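PDB 5L9G: periplasmic binding protein from Agrobacterium tumefaciens str. B6, which binds the opine mannopine in the periplasm, probably delivering it to an ABC transporter for uptake into the cell. Local coordinates for residues D105-S119 / L282-K294. Residues are numbered along the deposited sequence; the frame is centred on the assembly and turned at random.
With MO0 (mannopine), chain C.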
loop_
_atom_site.group_PDB
_atom_site.type_symbol
_atom_site.label_atom_id
_atom_site.label_comp_id
_atom_site.label_asym_id
_atom_site.label_seq_id
_atom_site.Cartn_x
_atom_site.Cartn_y
_atom_site.Cartn_z
ATOM N N ASP A 105 -2.559 -10.092 -18.668
ATOM C CA ASP A 105 -2.406 -10.918 -17.467
ATOM C C ASP A 105 -2.567 -10.124 -16.170
ATOM O O ASP A 105 -2.594 -10.728 -15.104
ATOM C CB ASP A 105 -1.025 -11.586 -17.454
ATOM C CG ASP A 105 -0.767 -12.524 -18.610
ATOM O OD1 ASP A 105 -1.737 -13.149 -19.096
ATOM O OD2 ASP A 105 0.409 -12.695 -18.975
ATOM N N PHE A 106 -2.604 -8.788 -16.242
ATOM C CA PHE A 106 -2.681 -7.958 -15.040
ATOM C C PHE A 106 -3.972 -7.118 -15.006
ATOM O O PHE A 106 -4.578 -6.922 -16.060
ATOM C CB PHE A 106 -1.419 -7.062 -14.952
ATOM C CG PHE A 106 -0.155 -7.833 -14.652
ATOM C CD1 PHE A 106 0.514 -8.529 -15.655
ATOM C CD2 PHE A 106 0.355 -7.889 -13.358
ATOM C CE1 PHE A 106 1.649 -9.292 -15.362
ATOM C CE2 PHE A 106 1.523 -8.615 -13.076
ATOM C CZ PHE A 106 2.152 -9.321 -14.072
ATOM N N PRO A 107 -4.418 -6.600 -13.832
ATOM C CA PRO A 107 -5.630 -5.759 -13.828
ATOM C C PRO A 107 -5.478 -4.539 -14.755
ATOM O O PRO A 107 -4.350 -4.069 -14.969
ATOM C CB PRO A 107 -5.763 -5.334 -12.360
ATOM C CG PRO A 107 -5.027 -6.376 -11.581
ATOM C CD PRO A 107 -3.865 -6.743 -12.465
ATOM N N PRO A 108 -6.572 -4.042 -15.382
ATOM C CA PRO A 108 -6.423 -2.871 -16.262
ATOM C C PRO A 108 -5.902 -1.654 -15.492
ATOM O O PRO A 108 -6.298 -1.434 -14.345
ATOM C CB PRO A 108 -7.837 -2.649 -16.828
ATOM C CG PRO A 108 -8.748 -3.316 -15.878
ATOM C CD PRO A 108 -7.985 -4.462 -15.262
ATOM N N GLY A 109 -4.966 -0.938 -16.113
ATOM C CA GLY A 109 -4.326 0.242 -15.539
ATOM C C GLY A 109 -3.218 -0.049 -14.540
ATOM O O GLY A 109 -2.521 0.879 -14.119
ATOM N N SER A 110 -3.014 -1.337 -14.178
ATOM C CA SER A 110 -2.003 -1.740 -13.188
ATOM C C SER A 110 -0.566 -1.835 -13.748
ATOM O O SER A 110 0.380 -2.052 -12.979
ATOM C CB SER A 110 -2.408 -3.035 -12.502
ATOM O OG SER A 110 -2.165 -4.161 -13.326
ATOM N N VAL A 111 -0.410 -1.683 -15.077
ATOM C CA VAL A 111 0.895 -1.708 -15.740
ATOM C C VAL A 111 1.013 -0.428 -16.577
ATOM O O VAL A 111 0.191 -0.204 -17.468
ATOM C CB VAL A 111 1.128 -3.000 -16.579
ATOM C CG1 VAL A 111 2.474 -2.950 -17.317
ATOM C CG2 VAL A 111 1.036 -4.263 -15.712
ATOM N N THR A 112 2.000 0.429 -16.262
ATOM C CA THR A 112 2.218 1.680 -17.005
ATOM C C THR A 112 3.537 1.521 -17.760
ATOM O O THR A 112 4.158 0.457 -17.656
ATOM C CB THR A 112 2.255 2.903 -16.049
ATOM O OG1 THR A 112 3.503 2.917 -15.347
ATOM C CG2 THR A 112 1.076 2.949 -15.064
ATOM N N ASP A 113 3.998 2.576 -18.474
ATOM C CA ASP A 113 5.299 2.520 -19.162
ATOM C C ASP A 113 6.484 2.527 -18.164
ATOM O O ASP A 113 7.628 2.356 -18.585
ATOM C CB ASP A 113 5.433 3.698 -20.152
ATOM C CG ASP A 113 5.361 5.098 -19.549
ATOM O OD1 ASP A 113 5.368 5.216 -18.302
ATOM O OD2 ASP A 113 5.319 6.074 -20.324
ATOM N N SER A 114 6.205 2.741 -16.848
ATOM C CA SER A 114 7.233 2.863 -15.809
ATOM C C SER A 114 6.973 2.028 -14.552
ATOM O O SER A 114 7.681 2.191 -13.559
ATOM C CB SER A 114 7.362 4.332 -15.417
ATOM O OG SER A 114 7.639 5.134 -16.554
ATOM N N PHE A 115 5.967 1.155 -14.577
ATOM C CA PHE A 115 5.547 0.413 -13.388
ATOM C C PHE A 115 4.855 -0.883 -13.768
ATOM O O PHE A 115 4.018 -0.891 -14.683
ATOM C CB PHE A 115 4.574 1.324 -12.602
ATOM C CG PHE A 115 3.812 0.769 -11.416
ATOM C CD1 PHE A 115 2.601 0.109 -11.594
ATOM C CD2 PHE A 115 4.270 0.971 -10.121
ATOM C CE1 PHE A 115 1.880 -0.380 -10.492
ATOM C CE2 PHE A 115 3.543 0.504 -9.024
ATOM C CZ PHE A 115 2.343 -0.154 -9.220
ATOM N N VAL A 116 5.178 -1.960 -13.036
ATOM C CA VAL A 116 4.565 -3.283 -13.196
ATOM C C VAL A 116 3.995 -3.688 -11.830
ATOM O O VAL A 116 4.755 -3.836 -10.866
ATOM C CB VAL A 116 5.523 -4.376 -13.769
ATOM C CG1 VAL A 116 4.802 -5.719 -13.874
ATOM C CG2 VAL A 116 6.080 -3.982 -15.133
ATOM N N ALA A 117 2.670 -3.892 -11.756
ATOM C CA ALA A 117 2.007 -4.311 -10.513
ATOM C C ALA A 117 2.541 -5.666 -10.036
ATOM O O ALA A 117 2.918 -6.516 -10.858
ATOM C CB ALA A 117 0.501 -4.412 -10.727
ATOM N N ASN A 118 2.618 -5.850 -8.712
ATOM C CA ASN A 118 2.966 -7.145 -8.162
ATOM C C ASN A 118 1.835 -7.659 -7.234
ATOM O O ASN A 118 1.786 -8.858 -6.961
ATOM C CB ASN A 118 4.355 -7.161 -7.458
ATOM C CG ASN A 118 4.426 -6.544 -6.070
ATOM O OD1 ASN A 118 3.544 -5.814 -5.615
ATOM N ND2 ASN A 118 5.473 -6.864 -5.325
ATOM N N SER A 119 0.931 -6.763 -6.752
ATOM C CA SER A 119 -0.114 -7.178 -5.812
ATOM C C SER A 119 -1.223 -6.160 -5.635
ATOM O O SER A 119 -1.060 -4.983 -5.967
ATOM C CB SER A 119 0.514 -7.418 -4.426
ATOM O OG SER A 119 1.109 -6.221 -3.951
ATOM N N LEU A 282 3.400 -15.623 -3.588
ATOM C CA LEU A 282 3.363 -14.368 -2.835
ATOM C C LEU A 282 2.468 -14.409 -1.568
ATOM O O LEU A 282 2.930 -13.924 -0.521
ATOM C CB LEU A 282 2.978 -13.197 -3.760
ATOM C CG LEU A 282 3.296 -11.796 -3.260
ATOM C CD1 LEU A 282 4.771 -11.653 -2.826
ATOM C CD2 LEU A 282 2.903 -10.748 -4.325
ATOM N N PRO A 283 1.251 -15.023 -1.582
ATOM C CA PRO A 283 0.437 -15.033 -0.353
ATOM C C PRO A 283 0.588 -16.282 0.524
ATOM O O PRO A 283 -0.277 -16.511 1.376
ATOM C CB PRO A 283 -1.004 -14.923 -0.889
ATOM C CG PRO A 283 -0.936 -15.313 -2.345
ATOM C CD PRO A 283 0.491 -15.614 -2.707
ATOM N N ASN A 284 1.662 -17.080 0.344
ATOM C CA ASN A 284 1.855 -18.340 1.094
ATOM C C ASN A 284 1.706 -18.183 2.614
ATOM O O ASN A 284 1.051 -19.014 3.257
ATOM C CB ASN A 284 3.150 -19.032 0.725
ATOM C CG ASN A 284 3.044 -19.721 -0.617
ATOM O OD1 ASN A 284 1.988 -19.697 -1.271
ATOM N ND2 ASN A 284 4.138 -20.319 -1.074
ATOM N N SER A 285 2.238 -17.104 3.166
ATOM C CA SER A 285 2.053 -16.840 4.598
ATOM C C SER A 285 1.475 -15.442 4.798
ATOM O O SER A 285 0.545 -15.274 5.605
ATOM C CB SER A 285 3.363 -17.024 5.363
ATOM O OG SER A 285 4.420 -16.314 4.738
ATOM N N PHE A 286 2.002 -14.447 4.046
ATOM C CA PHE A 286 1.581 -13.043 4.145
ATOM C C PHE A 286 0.258 -12.791 3.416
ATOM O O PHE A 286 0.093 -13.232 2.287
ATOM C CB PHE A 286 2.703 -12.115 3.652
ATOM C CG PHE A 286 2.486 -10.647 3.948
ATOM C CD1 PHE A 286 2.779 -10.120 5.206
ATOM C CD2 PHE A 286 2.012 -9.785 2.965
ATOM C CE1 PHE A 286 2.587 -8.750 5.471
ATOM C CE2 PHE A 286 1.823 -8.420 3.233
ATOM C CZ PHE A 286 2.110 -7.916 4.481
ATOM N N ALA A 287 -0.678 -12.086 4.069
ATOM C CA ALA A 287 -1.996 -11.824 3.512
ATOM C C ALA A 287 -1.942 -10.703 2.468
ATOM O O ALA A 287 -2.085 -9.517 2.784
ATOM C CB ALA A 287 -3.004 -11.507 4.611
ATOM N N THR A 288 -1.659 -11.110 1.225
ATOM C CA THR A 288 -1.649 -10.224 0.057
ATOM C C THR A 288 -2.360 -10.951 -1.094
ATOM O O THR A 288 -2.768 -12.100 -0.914
ATOM C CB THR A 288 -0.230 -9.747 -0.273
ATOM O OG1 THR A 288 -0.341 -8.742 -1.291
ATOM C CG2 THR A 288 0.677 -10.888 -0.743
ATOM N N ALA A 289 -2.524 -10.283 -2.257
ATOM C CA ALA A 289 -3.174 -10.873 -3.424
ATOM C C ALA A 289 -2.265 -10.679 -4.628
ATOM O O ALA A 289 -1.900 -9.546 -4.897
ATOM C CB ALA A 289 -4.517 -10.199 -3.679
ATOM N N PRO A 290 -1.873 -11.742 -5.357
ATOM C CA PRO A 290 -1.016 -11.541 -6.552
ATOM C C PRO A 290 -1.721 -10.713 -7.625
ATOM O O PRO A 290 -2.957 -10.752 -7.712
ATOM C CB PRO A 290 -0.731 -12.970 -7.037
ATOM C CG PRO A 290 -1.848 -13.790 -6.500
ATOM C CD PRO A 290 -2.214 -13.166 -5.166
ATOM N N ALA A 291 -0.959 -9.931 -8.416
ATOM C CA ALA A 291 -1.559 -9.112 -9.490
ATOM C C ALA A 291 -1.637 -9.897 -10.806
ATOM O O ALA A 291 -2.506 -9.622 -11.633
ATOM C CB ALA A 291 -0.769 -7.825 -9.692
ATOM N N ASN A 292 -0.737 -10.873 -11.000
ATOM C CA ASN A 292 -0.734 -11.693 -12.215
ATOM C C ASN A 292 -1.890 -12.708 -12.147
ATOM O O ASN A 292 -1.855 -13.634 -11.337
ATOM C CB ASN A 292 0.619 -12.394 -12.396
ATOM C CG ASN A 292 0.804 -13.046 -13.744
ATOM O OD1 ASN A 292 -0.147 -13.481 -14.396
ATOM N ND2 ASN A 292 2.041 -13.154 -14.180
ATOM N N MET A 293 -2.918 -12.509 -12.998
ATOM C CA MET A 293 -4.130 -13.334 -13.101
ATOM C C MET A 293 -3.822 -14.825 -13.288
ATOM O O MET A 293 -4.570 -15.673 -12.801
ATOM C CB MET A 293 -5.016 -12.847 -14.269
ATOM C CG MET A 293 -5.663 -11.499 -14.029
ATOM S SD MET A 293 -6.393 -10.719 -15.509
ATOM C CE MET A 293 -7.190 -9.307 -14.715
ATOM N N LYS A 294 -2.727 -15.140 -14.005
ATOM C CA LYS A 294 -2.291 -16.512 -14.248
ATOM C C LYS A 294 -1.861 -17.240 -12.954
ATOM O O LYS A 294 -1.962 -18.464 -12.907
ATOM C CB LYS A 294 -1.183 -16.566 -15.307
ATOM C CG LYS A 294 -1.624 -16.138 -16.706
ATOM C CD LYS A 294 -0.427 -15.966 -17.652
ATOM C CE LYS A 294 -0.024 -17.240 -18.361
ATOM N NZ LYS A 294 1.135 -17.020 -19.269
HETATM O OAB MO0 C . 5.303 4.228 -2.966
HETATM C CAF MO0 C . 6.103 4.237 -1.815
HETATM C CAG MO0 C . 5.418 3.630 -0.604
HETATM O OAC MO0 C . 4.699 4.604 0.070
HETATM C CAH MO0 C . 4.628 2.377 -0.893
HETATM O OAM MO0 C . 5.402 1.419 -1.515
HETATM C CAI MO0 C . 3.883 1.781 0.302
HETATM O OAD MO0 C . 4.772 1.389 1.303
HETATM C CAJ MO0 C . 2.939 0.686 -0.104
HETATM O OAE MO0 C . 2.009 1.192 -1.018
HETATM C CAK MO0 C . 2.246 -0.028 1.067
HETATM N N MO0 C . 2.411 -1.479 0.905
HETATM C CA MO0 C . 1.580 -2.260 1.854
HETATM C C MO0 C . 2.437 -2.789 2.979
HETATM O O MO0 C . 3.626 -2.417 3.071
HETATM C CB MO0 C . 0.808 -3.376 1.191
HETATM C CG MO0 C . 1.673 -4.574 0.859
HETATM C CD MO0 C . 1.097 -5.442 -0.203
HETATM O OE1 MO0 C . 0.437 -6.612 0.196
HETATM N NE2 MO0 C . 1.181 -5.194 -1.417
HETATM O OXT MO0 C . 1.956 -3.551 3.876
#
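Ser119 and Thr288 come together at the carboxamide end of mannopine, with Ser119 CB 3.5 Å from Thr288 OG1. Both hydroxyls lie close to the amide plane, Ser119 OG accepting a hydrogen bond from the ligand's NE2 at 2.7 Å and Thr288 OG1 donating one to its OE1, also at 2.7 Å. With Thr288 OG1 anti to the backbone N (chi1 -172°), its hydroxyl reaches the ligand oxygen. OE1 also lies at the edge of the Phe286 ring, in its plane, with CE2 3.8 Å away. Just behind, Ser119 pairs with Pro290 as an antiparallel, non-hydrogen-bonded pair, which adds the short strand 289-290 to the long strand 115-128 of the mixed sheet in this periplasmic binding protein fold. Ala291 N gives a weak bond to Asn118 O, an oxygen also held by Gln279 and brushed by Leu282 CD2. Further from the ligand, the methyl of Ala291 sits 3.8 Å from Ala117 CB and equally close to Phe106 CD2. Asn292 lays its CA over one face of the Phe106 ring, 4.2 Å from the centroid, toward the rim; its amide plane is turned 41° from the ring. That amide is fixed at both ends: ND2 by Ser274 O, and OD1 by Lys294 N in a capping bond at the turn into helix 294-299. Met293 N meets Asp105 O almost head-on (2.8 Å, C=O...N angle 168°), and the extended Met293 chain runs on until CE lies near Phe106 O. At the outer end, Lys294 CD packs against the Asp105 carboxylate, their charged atoms staying beyond salt-bridge distance.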